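Long-range contacts in glycosyl hydrolase family 26 (PDB 4ZXO), which probably hydrolyses the beta-1,4-linked mannan backbone of galactomannan, as a family 26 beta-mannanase of the gut bacterium Bacteroides ovatus: residues W102-P107 with K134-I139; I88-Y92 with V155-V159; F29-T35 with R47-K51. All blocks are in the same frame, centred on the assembly; numbering follows the deposited sequence.

Contact 1: residues W102-P107 with K134-I139; sequences WHVRNP and KMLEWI
With CG of Trp138 turned anti to its own carbonyl carbon (chi1 -75°), the indole leans off helix 132-147 toward the loop, while Trp102 stretches its ring to the same helix with CG anti to the backbone N (chi1 -168°). The six-membered part of the Trp138 indole then lies against Val104, Arg105 and Pro107 of the loop. Val104 CG2 comes to 3.6 Å from Trp138 CE3, Pro107 CB sits 3.7 Å from Trp138 CZ3, and both arrive obliquely. Arg105 O lies near the ring plane, at the edge, 3.3 Å from Trp138 CZ3. From its own helix, Lys134 lays CG over one face of that indole, offset toward the rim. This is the loop that leaves strand 97-101 of the TIM barrel at its C-terminal end, the catalytic end in such barrels, and it bends back over the helix 132-147. Further in, Trp102 CH2 meets Met135 CE at 3.7 Å, the two side chains coming from opposite directions, and Ile139 CG1 abuts the Trp102 ring at its edge. The indole N-H of Trp102 is used elsewhere, on Glu69. The one hydrogen bond across the contact is at its end: the Lys134 chain bends near its end and brings NZ to 2.8 Å from Pro107 O, in the carbonyl plane and on a lone pair.

Contact 2: residues I88-Y92 with V155-V159; sequences IIEQY and VLIPV
Ile157 reaches helix 81-93 through all three of its outer carbons, and Tyr92 takes the largest share of them. The CH-pi contact comes first: Ile157 CG1 stands over one face of the Tyr92 ring, 4.1 Å from its centroid and 22° off the normal, displaced toward the CG end. Tyr92 gets there by holding CG anti to the backbone N (chi1 -179°), which extends the ring away from the helix and across the residues leading into strand 159-162. The remaining contacts are apolar, carbon against carbon. Ile157 CG2 touches Tyr92 CD1 at 3.7 Å and also faces Ile88 CG2 at 4.0 Å, while its other branch ends with CD1 3.7 Å from Ile89 CG1, the two isoleucines crossing at about a right angle. Pro158 adds its CD, 3.6 Å from Tyr92 CE1. Beneath them Ile88 and Ile157 both rest on Ile98 of strand 97-101, the usual helix-on-strand layering of a TIM barrel, and Tyr343 meets the tyrosine ring from elsewhere in the chain. An alanine in place of Tyr92 is likely to leave Ile157 CG1 and Pro158 CD without the ring they pack on, opening a gap between helix and loop. No hydrogen bond crosses between the segments, so helix and strand entry are matched by shape and apolar burial rather than by directed polar bonds.

Contact 3: residues F29-T35 with R47-K51; sequences FGHHDDT and RSDVK
Ser48 OG is gripped from two sides: it donates to Asp34 OD2 at 2.6 Å and accepts from Lys51 N at 2.9 Å, the latter bond almost straight (177°). Ser48 is the N-cap of helix 49-54, and the bond from Lys51 N is its capping bond. The carboxylate is met on the syn side of OD2, with the hydroxyl tilted 19° out of its plane. Asp34 CG stands anti to the backbone N (chi1 -174°), which turns the carboxylate toward both Ser48 and His31. Its other oxygen, OD1, takes the N-H of His31 ND1 at 2.6 Å through the anti lone pair, in the plane of the imidazole. Each carboxylate oxygen therefore has its own donor, and these bonds should hold the Asp34 group against rotation and may help to keep it negatively charged. Here the chain leaves strand 27-32 of the TIM barrel through a type II turn, His31 to Asp34, and returns from a loop containing a small antiparallel hairpin to start the next helix. Val50, in the first turn of that helix, fills the space beside the polar group: its CG2 lies 3.4 Å from Asp34 OD1 and 3.8 Å from His31 ND1, and also touches the edge of the Phe29 ring. A water joins the backbones as well, donating to Asp34 O at 2.7 Å and accepting from Asp49 N. In addition, CA-H groups of Ser48 and Thr35 point at Asp34 O and Arg47 O respectively; Arg47 O is buried and has no hydrogen-bond partner.

All three contacts belong to the same barrel, and none touches another. Contacts 1 and 3 are buried, and each involves chain leaving the C-terminal end of a strand; contact 2 is only partly buried and lies where the chain enters strand 159-162 from the other end. Strand 97-101 ties contacts 1 and 2 together: 102-107 continues from it, while Ile98 within it supports 88-92 and 155-159. The chemistry follows the place. Contact 2 is wholly apolar, contact 1 is aromatic packing with one lysine bond at its end, and contact 3 centres on a buried carboxylate, a serine cap and a bridging water.

Contact 1: residues W102-P107 with K134-I139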
ATOM      1  N   TRP A 102      -1.320  -2.785   7.219  1.00  6.44           N
ATOM      2  CA  TRP A 102      -1.725  -3.202   8.567  1.00  6.45           C
ATOM      3  C   TRP A 102      -0.645  -4.063   9.174  1.00  6.92           C
ATOM      4  O   TRP A 102      -0.684  -5.319   9.050  1.00  7.71           O
ATOM      5  CB  TRP A 102      -3.063  -4.008   8.501  1.00  6.63           C
ATOM      6  CG  TRP A 102      -3.703  -4.236   9.844  1.00  6.58           C
ATOM      7  CD1 TRP A 102      -3.491  -3.529  11.010  1.00  6.26           C
ATOM      8  CD2 TRP A 102      -4.684  -5.226  10.144  1.00  6.75           C
ATOM      9  NE1 TRP A 102      -4.277  -4.056  12.022  1.00  6.99           N
ATOM     10  CE2 TRP A 102      -5.008  -5.097  11.518  1.00  7.00           C
ATOM     11  CE3 TRP A 102      -5.284  -6.236   9.393  1.00  7.56           C
ATOM     12  CZ2 TRP A 102      -5.933  -5.926  12.166  1.00  8.79           C
ATOM     13  CZ3 TRP A 102      -6.233  -7.064  10.028  1.00  9.37           C
ATOM     14  CH2 TRP A 102      -6.562  -6.894  11.420  1.00  9.02           C
ATOM     15  N   HIS A 103       0.312  -3.416   9.841  1.00  7.04           N
ATOM     16  CA  HIS A 103       1.310  -4.198  10.567  1.00  7.23           C
ATOM     17  C   HIS A 103       0.705  -4.628  11.932  1.00  7.00           C
ATOM     18  O   HIS A 103       1.002  -4.048  13.018  1.00  7.65           O
ATOM     19  CB  HIS A 103       2.605  -3.388  10.757  1.00  8.65           C
ATOM     20  CG  HIS A 103       3.435  -3.289   9.522  1.00  8.32           C
ATOM     21  ND1 HIS A 103       3.153  -2.413   8.489  1.00  9.03           N
ATOM     22  CD2 HIS A 103       4.597  -3.898   9.194  1.00  9.98           C
ATOM     23  CE1 HIS A 103       4.108  -2.506   7.569  1.00  9.60           C
ATOM     24  NE2 HIS A 103       4.987  -3.410   7.969  1.00 10.12           N
ATOM     25  N   VAL A 104      -0.154  -5.638  11.847  1.00  6.23           N
ATOM     26  CA  VAL A 104      -0.960  -6.081  12.981  1.00  6.56           C
ATOM     27  C   VAL A 104      -0.120  -6.879  13.976  1.00  6.07           C
ATOM     28  O   VAL A 104       0.809  -7.633  13.603  1.00  7.29           O
ATOM     29  CB  VAL A 104      -2.152  -6.924  12.447  1.00  7.27           C
ATOM     30  CG1 VAL A 104      -1.686  -8.077  11.513  1.00  7.93           C
ATOM     31  CG2 VAL A 104      -3.119  -7.436  13.513  1.00  6.92           C
ATOM     32  N   ARG A 105      -0.457  -6.683  15.250  1.00  6.66           N
ATOM     33  CA  ARG A 105       0.196  -7.398  16.327  1.00  7.48           C
ATOM     34  C   ARG A 105       0.002  -8.918  16.187  1.00  8.26           C
ATOM     35  O   ARG A 105      -0.889  -9.416  15.458  1.00  8.69           O
ATOM     36  CB  ARG A 105      -0.386  -6.938  17.682  1.00  8.57           C
ATOM     37  CG  ARG A 105      -0.255  -5.462  17.994  1.00 11.08           C
ATOM     38  CD  ARG A 105       1.160  -4.972  18.252  1.00 12.20           C
ATOM     39  NE  ARG A 105       1.730  -5.588  19.470  1.00 12.42           N
ATOM     40  CZ  ARG A 105       2.908  -5.268  19.978  1.00 14.08           C
ATOM     41  NH1 ARG A 105       3.624  -4.315  19.441  1.00 15.33           N
ATOM     42  NH2 ARG A 105       3.361  -5.890  21.066  1.00 14.67           N
ATOM     43  N   ASN A 106       0.829  -9.642  16.930  1.00  7.70           N
ATOM     44  CA  ASN A 106       0.780 -11.100  16.950  1.00  8.21           C
ATOM     45  C   ASN A 106      -0.287 -11.516  17.963  1.00  9.01           C
ATOM     46  O   ASN A 106      -0.092 -11.287  19.176  1.00 10.14           O
ATOM     47  CB  ASN A 106       2.160 -11.618  17.341  1.00  8.63           C
ATOM     48  CG  ASN A 106       2.278 -13.121  17.291  1.00  9.35           C
ATOM     49  OD1 ASN A 106       1.395 -13.831  17.722  1.00 10.19           O
ATOM     50  ND2 ASN A 106       3.375 -13.610  16.750  1.00  9.95           N
ATOM     51  N   PRO A 107      -1.392 -12.130  17.496  1.00  9.76           N
ATOM     52  CA  PRO A 107      -2.507 -12.410  18.431  1.00 10.69           C
ATOM     53  C   PRO A 107      -2.243 -13.578  19.386  1.00 13.04           C
ATOM     54  O   PRO A 107      -2.983 -13.730  20.367  1.00 14.84           O
ATOM     55  CB  PRO A 107      -3.686 -12.733  17.499  1.00 11.44           C
ATOM     56  CG  PRO A 107      -3.033 -13.260  16.210  1.00 11.12           C
ATOM     57  CD  PRO A 107      -1.717 -12.430  16.086  1.00 10.29           C
ATOM     58  N   LYS A 134     -10.991 -13.365  18.729  1.00 14.98           N
ATOM     59  CA  LYS A 134     -10.191 -12.144  18.873  1.00 14.57           C
ATOM     60  C   LYS A 134      -9.743 -11.650  17.498  1.00 13.07           C
ATOM     61  O   LYS A 134      -9.787 -10.468  17.246  1.00 12.79           O
ATOM     62  CB  LYS A 134      -8.990 -12.391  19.732  1.00 14.81           C
ATOM     63  CG  LYS A 134      -8.243 -11.133  20.031  1.00 14.27           C
ATOM     64  CD  LYS A 134      -7.160 -11.284  21.083  1.00 14.61           C
ATOM     65  CE  LYS A 134      -6.055 -12.211  20.624  1.00 15.85           C
ATOM     66  NZ  LYS A 134      -4.990 -12.267  21.653  1.00 18.51           N
ATOM     67  N   MET A 135      -9.285 -12.558  16.636  1.00 12.03           N
ATOM     68  CA  MET A 135      -8.847 -12.128  15.299  1.00 11.31           C
ATOM     69  C   MET A 135     -10.013 -11.445  14.571  1.00 11.38           C
ATOM     70  O   MET A 135      -9.796 -10.430  13.901  1.00 10.81           O
ATOM     71  CB  MET A 135      -8.350 -13.309  14.476  1.00 10.83           C
ATOM     72  CG  MET A 135      -7.658 -12.901  13.148  1.00 10.98           C
ATOM     73  SD  MET A 135      -6.071 -12.013  13.386  1.00 12.92           S
ATOM     74  CE  MET A 135      -6.452 -10.414  12.638  1.00 11.50           C
ATOM     75  N   LEU A 136     -11.242 -11.981  14.709  1.00 12.31           N
ATOM     76  CA  LEU A 136     -12.355 -11.354  14.031  1.00 12.58           C
ATOM     77  C   LEU A 136     -12.662  -9.985  14.694  1.00 11.80           C
ATOM     78  O   LEU A 136     -13.045  -9.051  13.984  1.00 12.66           O
ATOM     79  CB  LEU A 136     -13.603 -12.254  14.019  1.00 13.13           C
ATOM     80  CG  LEU A 136     -13.446 -13.587  13.315  1.00 14.95           C
ATOM     81  CD1 LEU A 136     -14.784 -14.309  13.308  1.00 15.36           C
ATOM     82  CD2 LEU A 136     -12.992 -13.401  11.905  1.00 16.81           C
ATOM     83  N   GLU A 137     -12.511  -9.867  16.015  1.00 11.24           N
ATOM     84  CA  GLU A 137     -12.709  -8.583  16.708  1.00 12.64           C
ATOM     85  C   GLU A 137     -11.674  -7.557  16.188  1.00 12.44           C
ATOM     86  O   GLU A 137     -12.012  -6.400  15.964  1.00 12.76           O
ATOM     87  CB  GLU A 137     -12.589  -8.806  18.217  1.00 15.23           C
ATOM     88  CG  GLU A 137     -12.698  -7.554  19.073  1.00 21.99           C
ATOM     89  CD  GLU A 137     -11.454  -7.384  19.922  1.00 28.55           C
ATOM     90  OE1 GLU A 137     -11.132  -8.240  20.835  1.00 29.38           O
ATOM     91  OE2 GLU A 137     -10.771  -6.386  19.642  1.00 31.82           O
ATOM     92  N   TRP A 138     -10.437  -8.022  15.977  1.00 10.90           N
ATOM     93  CA  TRP A 138      -9.369  -7.153  15.459  1.00 10.13           C
ATOM     94  C   TRP A 138      -9.713  -6.654  14.059  1.00  9.76           C
ATOM     95  O   TRP A 138      -9.573  -5.484  13.778  1.00 10.19           O
ATOM     96  CB  TRP A 138      -8.026  -7.896  15.448  1.00  9.79           C
ATOM     97  CG  TRP A 138      -7.437  -8.027  16.855  1.00  9.32           C
ATOM     98  CD1 TRP A 138      -8.036  -7.748  18.062  1.00 10.82           C
ATOM     99  CD2 TRP A 138      -6.118  -8.423  17.131  1.00  9.60           C
ATOM    100  NE1 TRP A 138      -7.131  -7.955  19.083  1.00 10.84           N
ATOM    101  CE2 TRP A 138      -5.933  -8.345  18.532  1.00  9.56           C
ATOM    102  CE3 TRP A 138      -5.038  -8.781  16.301  1.00  9.90           C
ATOM    103  CZ2 TRP A 138      -4.715  -8.649  19.149  1.00  9.81           C
ATOM    104  CZ3 TRP A 138      -3.800  -9.115  16.904  1.00 10.09           C
ATOM    105  CH2 TRP A 138      -3.644  -9.024  18.325  1.00 10.34           C
ATOM    106  N   ILE A 139     -10.206  -7.547  13.198  1.00  9.12           N
ATOM    107  CA  ILE A 139     -10.570  -7.145  11.856  1.00  9.07           C
ATOM    108  C   ILE A 139     -11.753  -6.144  11.955  1.00  9.61           C
ATOM    109  O   ILE A 139     -11.774  -5.167  11.219  1.00  9.51           O
ATOM    110  CB  ILE A 139     -10.915  -8.335  10.981  1.00  9.12           C
ATOM    111  CG1 ILE A 139      -9.657  -9.213  10.739  1.00  9.75           C
ATOM    112  CG2 ILE A 139     -11.479  -7.878   9.630  1.00 11.54           C
ATOM    113  CD1 ILE A 139      -9.999 -10.683  10.260  1.00 10.85           C
TER

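Contact 2: residues I88-Y92 with V155-V159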
ATOM      1  N   ILE A  88      -6.434  11.426   5.666  1.00  9.39           N
ATOM      2  CA  ILE A  88      -7.156  10.695   4.621  1.00  9.34           C
ATOM      3  C   ILE A  88      -8.253  11.562   3.988  1.00  9.29           C
ATOM      4  O   ILE A  88      -8.376  11.611   2.743  1.00  9.77           O
ATOM      5  CB  ILE A  88      -7.720   9.379   5.203  1.00  9.30           C
ATOM      6  CG1 ILE A  88      -6.533   8.428   5.449  1.00  9.65           C
ATOM      7  CG2 ILE A  88      -8.743   8.695   4.250  1.00 10.06           C
ATOM      8  CD1 ILE A  88      -6.868   7.263   6.393  1.00 10.97           C
ATOM      9  N   ILE A  89      -9.046  12.235   4.820  1.00 10.10           N
ATOM     10  CA  ILE A  89     -10.077  13.136   4.322  1.00 11.81           C
ATOM     11  C   ILE A  89      -9.474  14.229   3.445  1.00 12.76           C
ATOM     12  O   ILE A  89     -10.019  14.552   2.381  1.00 13.99           O
ATOM     13  CB  ILE A  89     -10.852  13.687   5.511  1.00 12.57           C
ATOM     14  CG1 ILE A  89     -11.740  12.581   6.057  1.00 13.62           C
ATOM     15  CG2 ILE A  89     -11.750  14.824   5.143  1.00 13.40           C
ATOM     16  CD1 ILE A  89     -12.254  12.900   7.423  1.00 15.17           C
ATOM     17  N   GLU A  90      -8.342  14.780   3.868  1.00 12.45           N
ATOM     18  CA  GLU A  90      -7.705  15.839   3.095  1.00 12.89           C
ATOM     19  C   GLU A  90      -7.130  15.353   1.771  1.00 11.66           C
ATOM     20  O   GLU A  90      -7.189  16.078   0.770  1.00 12.98           O
ATOM     21  CB  GLU A  90      -6.603  16.508   3.919  1.00 14.68           C
ATOM     22  CG  GLU A  90      -7.209  17.165   5.136  1.00 17.95           C
ATOM     23  CD  GLU A  90      -6.193  17.698   6.133  1.00 24.26           C
ATOM     24  OE1 GLU A  90      -4.975  17.701   5.888  1.00 26.89           O
ATOM     25  OE2 GLU A  90      -6.637  18.119   7.218  1.00 26.77           O
ATOM     26  N   GLN A  91      -6.598  14.126   1.737  1.00 10.76           N
ATOM     27  CA  GLN A  91      -6.068  13.594   0.493  1.00  9.95           C
ATOM     28  C   GLN A  91      -7.206  13.332  -0.464  1.00 10.96           C
ATOM     29  O   GLN A  91      -7.085  13.628  -1.660  1.00 11.33           O
ATOM     30  CB  GLN A  91      -5.233  12.331   0.777  1.00  9.13           C
ATOM     31  CG  GLN A  91      -4.754  11.568  -0.502  1.00  8.43           C
ATOM     32  CD  GLN A  91      -3.661  12.310  -1.280  1.00  8.90           C
ATOM     33  OE1 GLN A  91      -3.456  13.529  -1.124  1.00  9.47           O
ATOM     34  NE2 GLN A  91      -2.945  11.564  -2.114  1.00  7.58           N
ATOM     35  N   TYR A  92      -8.323  12.785   0.029  1.00 10.21           N
ATOM     36  CA  TYR A  92      -9.445  12.581  -0.863  1.00 11.05           C
ATOM     37  C   TYR A  92      -9.954  13.921  -1.404  1.00 12.66           C
ATOM     38  O   TYR A  92     -10.258  14.060  -2.601  1.00 13.96           O
ATOM     39  CB  TYR A  92     -10.575  11.882  -0.115  1.00 11.39           C
ATOM     40  CG  TYR A  92     -11.784  11.595  -0.984  1.00 13.36           C
ATOM     41  CD1 TYR A  92     -11.811  10.483  -1.803  1.00 13.45           C
ATOM     42  CD2 TYR A  92     -12.886  12.445  -0.980  1.00 14.70           C
ATOM     43  CE1 TYR A  92     -12.903  10.204  -2.586  1.00 14.35           C
ATOM     44  CE2 TYR A  92     -14.019  12.191  -1.798  1.00 16.21           C
ATOM     45  CZ  TYR A  92     -14.017  11.052  -2.592  1.00 16.25           C
ATOM     46  OH  TYR A  92     -15.105  10.779  -3.396  1.00 19.08           O
ATOM     47  N   VAL A 155     -19.762  11.189   2.377  1.00 22.73           N
ATOM     48  CA  VAL A 155     -19.412  10.163   1.353  1.00 21.38           C
ATOM     49  C   VAL A 155     -18.257   9.304   1.854  1.00 19.80           C
ATOM     50  O   VAL A 155     -17.269   9.855   2.351  1.00 19.62           O
ATOM     51  CB  VAL A 155     -19.061  10.844   0.014  1.00 21.88           C
ATOM     52  CG1 VAL A 155     -18.711   9.830  -1.068  1.00 21.70           C
ATOM     53  CG2 VAL A 155     -20.267  11.682  -0.449  1.00 23.47           C
ATOM     54  N   LEU A 156     -18.405   7.980   1.806  1.00 17.39           N
ATOM     55  CA  LEU A 156     -17.308   7.088   2.238  1.00 16.83           C
ATOM     56  C   LEU A 156     -16.109   7.262   1.293  1.00 16.18           C
ATOM     57  O   LEU A 156     -16.250   7.355   0.065  1.00 17.00           O
ATOM     58  CB  LEU A 156     -17.742   5.602   2.258  1.00 17.59           C
ATOM     59  CG  LEU A 156     -18.572   5.031   3.446  1.00 19.21           C
ATOM     60  CD1 LEU A 156     -18.937   3.538   3.261  1.00 20.96           C
ATOM     61  CD2 LEU A 156     -17.866   5.095   4.774  1.00 19.20           C
ATOM     62  N   ILE A 157     -14.923   7.318   1.872  1.00 13.00           N
ATOM     63  CA  ILE A 157     -13.698   7.534   1.064  1.00 11.43           C
ATOM     64  C   ILE A 157     -13.131   6.186   0.692  1.00 10.59           C
ATOM     65  O   ILE A 157     -12.829   5.361   1.590  1.00 10.53           O
ATOM     66  CB  ILE A 157     -12.714   8.362   1.857  1.00 12.16           C
ATOM     67  CG1 ILE A 157     -13.313   9.780   2.021  1.00 14.05           C
ATOM     68  CG2 ILE A 157     -11.334   8.381   1.160  1.00 12.54           C
ATOM     69  CD1 ILE A 157     -12.593  10.575   3.094  1.00 15.34           C
ATOM     70  N   PRO A 158     -12.966   5.933  -0.630  1.00 10.23           N
ATOM     71  CA  PRO A 158     -12.378   4.655  -1.062  1.00  9.96           C
ATOM     72  C   PRO A 158     -10.939   4.549  -0.559  1.00  9.97           C
ATOM     73  O   PRO A 158     -10.206   5.540  -0.494  1.00 11.09           O
ATOM     74  CB  PRO A 158     -12.413   4.717  -2.603  1.00  9.77           C
ATOM     75  CG  PRO A 158     -13.467   5.722  -2.904  1.00 10.39           C
ATOM     76  CD  PRO A 158     -13.319   6.769  -1.785  1.00 10.25           C
ATOM     77  N   VAL A 159     -10.544   3.349  -0.190  1.00  8.85           N
ATOM     78  CA  VAL A 159      -9.166   3.058   0.245  1.00  9.42           C
ATOM     79  C   VAL A 159      -8.698   1.754  -0.378  1.00  8.75           C
ATOM     80  O   VAL A 159      -9.485   0.828  -0.543  1.00 10.00           O
ATOM     81  CB  VAL A 159      -9.115   2.933   1.823  1.00 12.17           C
ATOM     82  CG1 VAL A 159      -7.859   2.211   2.334  1.00 16.71           C
ATOM     83  CG2 VAL A 159      -9.309   4.329   2.400  1.00 11.36           C
TER

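Contact 3: residues F29-T35 with R47-K51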
ATOM      1  N   PHE A  29       2.216   8.619  -8.290  1.00  9.86           N
ATOM      2  CA  PHE A  29       3.321   8.513  -7.362  1.00  8.88           C
ATOM      3  C   PHE A  29       2.849   8.566  -5.925  1.00  8.15           C
ATOM      4  O   PHE A  29       2.029   9.437  -5.580  1.00  8.15           O
ATOM      5  CB  PHE A  29       4.326   9.630  -7.580  1.00 10.70           C
ATOM      6  CG  PHE A  29       5.554   9.476  -6.708  1.00 10.71           C
ATOM      7  CD1 PHE A  29       6.526   8.510  -7.013  1.00 11.29           C
ATOM      8  CD2 PHE A  29       5.696  10.202  -5.546  1.00 10.84           C
ATOM      9  CE1 PHE A  29       7.657   8.321  -6.169  1.00 11.52           C
ATOM     10  CE2 PHE A  29       6.815  10.011  -4.715  1.00 11.86           C
ATOM     11  CZ  PHE A  29       7.795   9.085  -5.027  1.00 11.97           C
ATOM     12  N   GLY A  30       3.421   7.690  -5.075  1.00  8.09           N
ATOM     13  CA  GLY A  30       2.994   7.535  -3.709  1.00  9.24           C
ATOM     14  C   GLY A  30       4.102   7.666  -2.667  1.00  8.65           C
ATOM     15  O   GLY A  30       5.269   7.359  -2.941  1.00  7.44           O
ATOM     16  N   HIS A  31       3.709   8.044  -1.454  1.00  9.53           N
ATOM     17  CA  HIS A  31       4.628   8.075  -0.345  1.00  9.47           C
ATOM     18  C   HIS A  31       3.884   7.718   0.949  1.00  9.85           C
ATOM     19  O   HIS A  31       2.818   8.289   1.250  1.00 10.24           O
ATOM     20  CB  HIS A  31       5.233   9.481  -0.250  1.00 10.01           C
ATOM     21  CG  HIS A  31       6.288   9.629   0.826  1.00 10.26           C
ATOM     22  ND1 HIS A  31       6.410  10.778   1.585  1.00 10.85           N
ATOM     23  CD2 HIS A  31       7.271   8.791   1.243  1.00 10.43           C
ATOM     24  CE1 HIS A  31       7.423  10.644   2.432  1.00 10.89           C
ATOM     25  NE2 HIS A  31       7.948   9.430   2.261  1.00 10.88           N
ATOM     26  N   HIS A  32       4.459   6.826   1.729  1.00  9.56           N
ATOM     27  CA  HIS A  32       3.918   6.452   3.028  1.00  8.06           C
ATOM     28  C   HIS A  32       4.116   7.566   4.067  1.00  8.78           C
ATOM     29  O   HIS A  32       5.170   8.212   4.150  1.00 10.52           O
ATOM     30  CB  HIS A  32       4.588   5.141   3.526  1.00  8.24           C
ATOM     31  CG  HIS A  32       3.879   4.508   4.685  1.00  8.28           C
ATOM     32  ND1 HIS A  32       2.735   3.721   4.538  1.00  8.08           N
ATOM     33  CD2 HIS A  32       4.135   4.563   6.020  1.00  9.11           C
ATOM     34  CE1 HIS A  32       2.329   3.319   5.738  1.00  8.49           C
ATOM     35  NE2 HIS A  32       3.180   3.798   6.652  1.00  9.44           N
ATOM     36  N   ASP A  33       3.053   7.787   4.828  1.00  9.53           N
ATOM     37  CA  ASP A  33       2.996   8.757   5.946  1.00  9.83           C
ATOM     38  C   ASP A  33       3.342  10.180   5.466  1.00 11.01           C
ATOM     39  O   ASP A  33       3.843  10.997   6.234  1.00 10.64           O
ATOM     40  CB  ASP A  33       3.910   8.286   7.098  1.00  9.22           C
ATOM     41  CG  ASP A  33       3.229   7.250   7.971  1.00 10.00           C
ATOM     42  OD1 ASP A  33       1.980   7.153   7.888  1.00 11.61           O
ATOM     43  OD2 ASP A  33       3.939   6.537   8.720  1.00 10.67           O
ATOM     44  N   ASP A  34       3.027  10.466   4.192  1.00 10.34           N
ATOM     45  CA  ASP A  34       3.558  11.661   3.560  1.00 10.48           C
ATOM     46  C   ASP A  34       3.175  12.969   4.260  1.00 10.56           C
ATOM     47  O   ASP A  34       4.022  13.878   4.414  1.00 11.07           O
ATOM     48  CB  ASP A  34       3.052  11.729   2.109  1.00 10.93           C
ATOM     49  CG  ASP A  34       3.696  12.890   1.353  1.00 11.29           C
ATOM     50  OD1 ASP A  34       4.937  12.852   1.144  1.00 11.94           O
ATOM     51  OD2 ASP A  34       2.981  13.855   1.012  1.00 11.65           O
ATOM     52  N   THR A  35       1.923  13.059   4.700  1.00 10.50           N
ATOM     53  CA  THR A  35       1.453  14.263   5.361  1.00 11.20           C
ATOM     54  C   THR A  35       1.395  14.142   6.871  1.00 13.18           C
ATOM     55  O   THR A  35       0.938  15.078   7.556  1.00 15.78           O
ATOM     56  CB  THR A  35       0.066  14.643   4.833  1.00 12.36           C
ATOM     57  OG1 THR A  35      -0.736  13.439   4.764  1.00 13.54           O
ATOM     58  CG2 THR A  35       0.187  15.244   3.437  1.00 13.41           C
ATOM     59  N   ARG A  47       1.933  19.954   5.428  1.00 19.57           N
ATOM     60  CA  ARG A  47       3.344  19.734   5.051  1.00 16.75           C
ATOM     61  C   ARG A  47       3.538  18.324   4.496  1.00 15.61           C
ATOM     62  O   ARG A  47       2.715  17.438   4.773  1.00 16.42           O
ATOM     63  CB  ARG A  47       4.286  19.978   6.267  1.00 16.39           C
ATOM     64  CG  ARG A  47       5.767  19.988   5.939  1.00 18.08           C
ATOM     65  CD  ARG A  47       6.566  20.640   7.064  1.00 18.71           C
ATOM     66  NE  ARG A  47       7.988  20.559   6.816  1.00 20.17           N
ATOM     67  CZ  ARG A  47       8.914  21.042   7.631  1.00 21.72           C
ATOM     68  NH1 ARG A  47       8.577  21.613   8.775  1.00 21.96           N
ATOM     69  NH2 ARG A  47      10.177  20.914   7.303  1.00 22.85           N
ATOM     70  N   SER A  48       4.567  18.162   3.641  1.00 14.57           N
ATOM     71  CA  SER A  48       4.834  16.936   2.881  1.00 13.91           C
ATOM     72  C   SER A  48       6.261  17.007   2.384  1.00 13.57           C
ATOM     73  O   SER A  48       6.599  18.009   1.723  1.00 14.13           O
ATOM     74  CB  SER A  48       3.898  16.837   1.688  1.00 13.95           C
ATOM     75  OG  SER A  48       4.455  15.996   0.676  1.00 13.96           O
ATOM     76  N   ASP A  49       7.124  16.011   2.673  1.00 13.58           N
ATOM     77  CA  ASP A  49       8.487  16.119   2.124  1.00 12.96           C
ATOM     78  C   ASP A  49       8.436  16.070   0.589  1.00 13.69           C
ATOM     79  O   ASP A  49       9.250  16.735  -0.097  1.00 14.39           O
ATOM     80  CB  ASP A  49       9.374  15.014   2.642  1.00 13.02           C
ATOM     81  CG  ASP A  49       9.913  15.302   4.017  1.00 13.41           C
ATOM     82  OD1 ASP A  49       9.691  16.427   4.545  1.00 14.85           O
ATOM     83  OD2 ASP A  49      10.631  14.422   4.525  1.00 14.13           O
ATOM     84  N   VAL A  50       7.507  15.301   0.035  1.00 13.63           N
ATOM     85  CA  VAL A  50       7.371  15.276  -1.433  1.00 12.56           C
ATOM     86  C   VAL A  50       6.973  16.635  -2.017  1.00 14.06           C
ATOM     87  O   VAL A  50       7.634  17.142  -2.932  1.00 14.11           O
ATOM     88  CB  VAL A  50       6.353  14.176  -1.859  1.00 10.60           C
ATOM     89  CG1 VAL A  50       5.991  14.302  -3.326  1.00 10.62           C
ATOM     90  CG2 VAL A  50       6.999  12.818  -1.578  1.00 11.35           C
ATOM     91  N   LYS A  51       5.950  17.257  -1.452  1.00 13.63           N
ATOM     92  CA  LYS A  51       5.550  18.559  -1.940  1.00 13.91           C
ATOM     93  C   LYS A  51       6.639  19.589  -1.704  1.00 15.53           C
ATOM     94  O   LYS A  51       6.883  20.443  -2.555  1.00 16.66           O
ATOM     95  CB  LYS A  51       4.225  18.984  -1.260  1.00 14.93           C
ATOM     96  CG  LYS A  51       3.640  20.313  -1.788  1.00 18.12           C
ATOM     97  CD  LYS A  51       2.287  20.557  -1.172  1.00 21.85           C
ATOM     98  CE  LYS A  51       1.704  21.924  -1.537  1.00 26.41           C
ATOM     99  NZ  LYS A  51       2.194  22.950  -0.555  1.00 28.69           N
TER
HETATM  100  O   HOH W   1       6.715  13.548   4.279  1.00 12.69           O